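PDB 5CK4: putative signal recognition particle protein, which probably binds GTP as the Arf-like GTPase beta subunit of the signal recognition particle receptor at the endoplasmic reticulum membrane. Local coordinates for residues L215-Q221 with E292-V298. Residues are numbered along the deposited sequence; the frame is centred on the assembly and turned at random.
Sequences LIAANKQ and EVMGGNV. With GDP (guanosine-5'-diphosphate), chain C.
Ile216 and Ala218 lie beside Val293 and Gly295 in parallel strands and bond to the residues flanking them. Ile216 N donates to Glu292 O (2.7 Å), Met294 N to Ile216 O and Ala218 N to Met294 O. Just past strand 292-295, Gly296 N continues the pattern to Ala218 O from above the carbonyl plane, and Gln221 N binds Gly296 O (3.1 Å). Glycine suits position 295, since a side chain there would crowd Gln221 CG.

Apolar contacts cover both faces. Leu215 CD1 packs on Met294 CB (3.8 Å) on the face packed by helix 306-313; Ile216 CB meets Val293 CG2 against helix 229-249.

Asn219 and Lys220 begin the NKxD motif of P-loop GTPases, completed by Asp222, which bonds to GDP; 292-298 contributes Val298 N, donating to O6 of GDP (2.7 Å). Asn219 CG, anti to the backbone N (chi1 -165°), puts the amide beside the base, ND2 3.2 Å from N7 of GDP and bonded to Ala30 O; OD1 takes a weak bond from Lys220 N. Lys220 extends over the purine face, CG 3.6 Å from C6 of GDP, carrying NZ to ribose O4' (3.0 Å), Gly29 O and Asp170. With an alanine in place of Lys220, the base would probably lose aliphatic cover on this side, O4' its donor and Asp170 its cationic mate. Adjacent strand ends thus bring a backbone donor and a charged-tipped aliphatic chain to one nucleotide, consistent with guanine selectivity.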
loop_
_atom_site.group_PDB
_atom_site.type_symbol
_atom_site.label_atom_id
_atom_site.label_comp_id
_atom_site.label_asym_id
_atom_site.label_seq_id
_atom_site.Cartn_x
_atom_site.Cartn_y
_atom_site.Cartn_z
ATOM N N LEU A 215 -0.946 4.249 2.277
ATOM C CA LEU A 215 -1.240 3.975 3.670
ATOM C C LEU A 215 -0.742 2.574 3.954
ATOM O O LEU A 215 -1.201 1.615 3.329
ATOM C CB LEU A 215 -2.752 4.046 3.925
ATOM C CG LEU A 215 -3.183 3.682 5.346
ATOM C CD1 LEU A 215 -2.615 4.675 6.359
ATOM C CD2 LEU A 215 -4.706 3.646 5.437
ATOM N N ILE A 216 0.203 2.448 4.876
ATOM C CA ILE A 216 0.601 1.122 5.325
ATOM C C ILE A 216 -0.292 0.743 6.505
ATOM O O ILE A 216 -0.151 1.265 7.610
ATOM C CB ILE A 216 2.091 1.050 5.686
ATOM C CG1 ILE A 216 2.931 1.376 4.448
ATOM C CG2 ILE A 216 2.430 -0.361 6.214
ATOM C CD1 ILE A 216 4.398 1.611 4.717
ATOM N N ALA A 217 -1.240 -0.144 6.235
ATOM C CA ALA A 217 -2.262 -0.501 7.209
ATOM C C ALA A 217 -1.826 -1.737 7.999
ATOM O O ALA A 217 -1.801 -2.863 7.475
ATOM C CB ALA A 217 -3.595 -0.730 6.499
ATOM N N ALA A 218 -1.440 -1.510 9.253
ATOM C CA ALA A 218 -0.954 -2.589 10.104
ATOM C C ALA A 218 -2.141 -3.262 10.787
ATOM O O ALA A 218 -2.554 -2.842 11.875
ATOM C CB ALA A 218 0.059 -2.043 11.136
ATOM N N ASN A 219 -2.675 -4.292 10.123
ATOM C CA ASN A 219 -3.920 -4.968 10.483
ATOM C C ASN A 219 -3.774 -5.960 11.647
ATOM O O ASN A 219 -2.662 -6.332 12.021
ATOM C CB ASN A 219 -4.476 -5.717 9.255
ATOM C CG ASN A 219 -5.931 -6.130 9.422
ATOM O OD1 ASN A 219 -6.685 -5.487 10.150
ATOM N ND2 ASN A 219 -6.332 -7.208 8.745
ATOM N N LYS A 220 -4.924 -6.401 12.171
ATOM C CA LYS A 220 -5.029 -7.405 13.243
ATOM C C LYS A 220 -4.544 -6.882 14.600
ATOM O O LYS A 220 -4.020 -7.646 15.407
ATOM C CB LYS A 220 -4.349 -8.756 12.874
ATOM C CG LYS A 220 -4.658 -9.242 11.426
ATOM C CD LYS A 220 -4.418 -10.724 11.215
ATOM C CE LYS A 220 -4.611 -11.101 9.738
ATOM N NZ LYS A 220 -4.370 -12.577 9.480
ATOM N N GLN A 221 -4.734 -5.587 14.862
ATOM C CA GLN A 221 -4.364 -5.022 16.165
ATOM C C GLN A 221 -5.238 -5.525 17.331
ATOM O O GLN A 221 -4.956 -5.233 18.493
ATOM C CB GLN A 221 -4.360 -3.489 16.133
ATOM C CG GLN A 221 -3.294 -2.889 15.231
ATOM C CD GLN A 221 -1.891 -3.083 15.766
ATOM O OE1 GLN A 221 -1.668 -3.082 16.971
ATOM N NE2 GLN A 221 -0.927 -3.234 14.859
ATOM N N GLU A 292 2.432 6.625 5.178
ATOM C CA GLU A 292 2.152 6.630 6.629
ATOM C C GLU A 292 1.768 5.234 7.132
ATOM O O GLU A 292 1.053 4.489 6.458
ATOM C CB GLU A 292 1.034 7.639 6.971
ATOM C CG GLU A 292 0.773 7.808 8.479
ATOM C CD GLU A 292 -0.177 8.953 8.816
ATOM O OE1 GLU A 292 -0.276 9.920 8.021
ATOM O OE2 GLU A 292 -0.831 8.884 9.884
ATOM N N VAL A 293 2.225 4.887 8.329
ATOM C CA VAL A 293 1.905 3.591 8.915
ATOM C C VAL A 293 0.805 3.817 9.949
ATOM O O VAL A 293 0.900 4.729 10.780
ATOM C CB VAL A 293 3.140 2.961 9.572
ATOM C CG1 VAL A 293 2.798 1.617 10.225
ATOM C CG2 VAL A 293 4.254 2.796 8.544
ATOM N N MET A 294 -0.250 3.017 9.897
ATOM C CA MET A 294 -1.386 3.229 10.810
ATOM C C MET A 294 -1.941 1.881 11.237
ATOM O O MET A 294 -2.176 1.013 10.397
ATOM C CB MET A 294 -2.479 4.059 10.129
ATOM C CG MET A 294 -3.696 4.376 11.034
ATOM S SD MET A 294 -4.865 5.502 10.248
ATOM C CE MET A 294 -3.752 6.791 9.673
ATOM N N GLY A 295 -2.131 1.691 12.539
ATOM C CA GLY A 295 -2.710 0.449 13.020
ATOM C C GLY A 295 -4.215 0.392 12.882
ATOM O O GLY A 295 -4.903 1.420 12.830
ATOM N N GLY A 296 -4.739 -0.825 12.814
ATOM C CA GLY A 296 -6.177 -1.029 12.807
ATOM C C GLY A 296 -6.523 -2.503 12.844
ATOM O O GLY A 296 -5.634 -3.349 12.968
ATOM N N ASN A 297 -7.813 -2.808 12.747
ATOM C CA ASN A 297 -8.278 -4.187 12.708
ATOM C C ASN A 297 -9.641 -4.283 12.029
ATOM O O ASN A 297 -10.453 -3.362 12.113
ATOM C CB ASN A 297 -8.312 -4.782 14.125
ATOM C CG ASN A 297 -9.268 -4.044 15.048
ATOM O OD1 ASN A 297 -8.996 -2.921 15.460
ATOM N ND2 ASN A 297 -10.392 -4.671 15.371
ATOM N N VAL A 298 -9.879 -5.394 11.341
ATOM C CA VAL A 298 -11.119 -5.622 10.614
ATOM C C VAL A 298 -12.133 -6.370 11.480
ATOM O O VAL A 298 -13.340 -6.154 11.362
ATOM C CB VAL A 298 -10.854 -6.411 9.306
ATOM C CG1 VAL A 298 -12.143 -6.723 8.580
ATOM C CG2 VAL A 298 -9.916 -5.633 8.403
HETATM P PB GDP C . -6.317 -12.052 2.314
HETATM O O1B GDP C . -7.434 -11.726 1.367
HETATM O O2B GDP C . -5.344 -10.884 2.373
HETATM O O3B GDP C . -5.530 -13.277 1.906
HETATM O O3A GDP C . -6.845 -12.272 3.813
HETATM P PA GDP C . -8.308 -12.770 4.283
HETATM O O1A GDP C . -9.327 -11.693 4.079
HETATM O O2A GDP C . -8.698 -14.083 3.652
HETATM O "O5'" GDP C . -7.946 -12.913 5.829
HETATM C "C5'" GDP C . -6.997 -13.881 6.248
HETATM C "C4'" GDP C . -7.393 -14.338 7.642
HETATM O "O4'" GDP C . -7.151 -13.281 8.573
HETATM C "C3'" GDP C . -8.877 -14.670 7.739
HETATM O "O3'" GDP C . -9.002 -15.761 8.651
HETATM C "C2'" GDP C . -9.489 -13.439 8.380
HETATM O "O2'" GDP C . -10.649 -13.731 9.155
HETATM C "C1'" GDP C . -8.362 -12.985 9.279
HETATM N N9 GDP C . -8.425 -11.540 9.583
HETATM C C8 GDP C . -8.610 -10.519 8.720
HETATM N N7 GDP C . -8.579 -9.329 9.382
HETATM C C5 GDP C . -8.346 -9.599 10.675
HETATM C C6 GDP C . -8.206 -8.815 11.910
HETATM O O6 GDP C . -8.276 -7.565 11.865
HETATM N N1 GDP C . -7.963 -9.488 13.051
HETATM C C2 GDP C . -7.881 -10.836 13.105
HETATM N N2 GDP C . -7.651 -11.445 14.294
HETATM N N3 GDP C . -8.009 -11.620 12.008
HETATM C C4 GDP C . -8.246 -11.056 10.799
#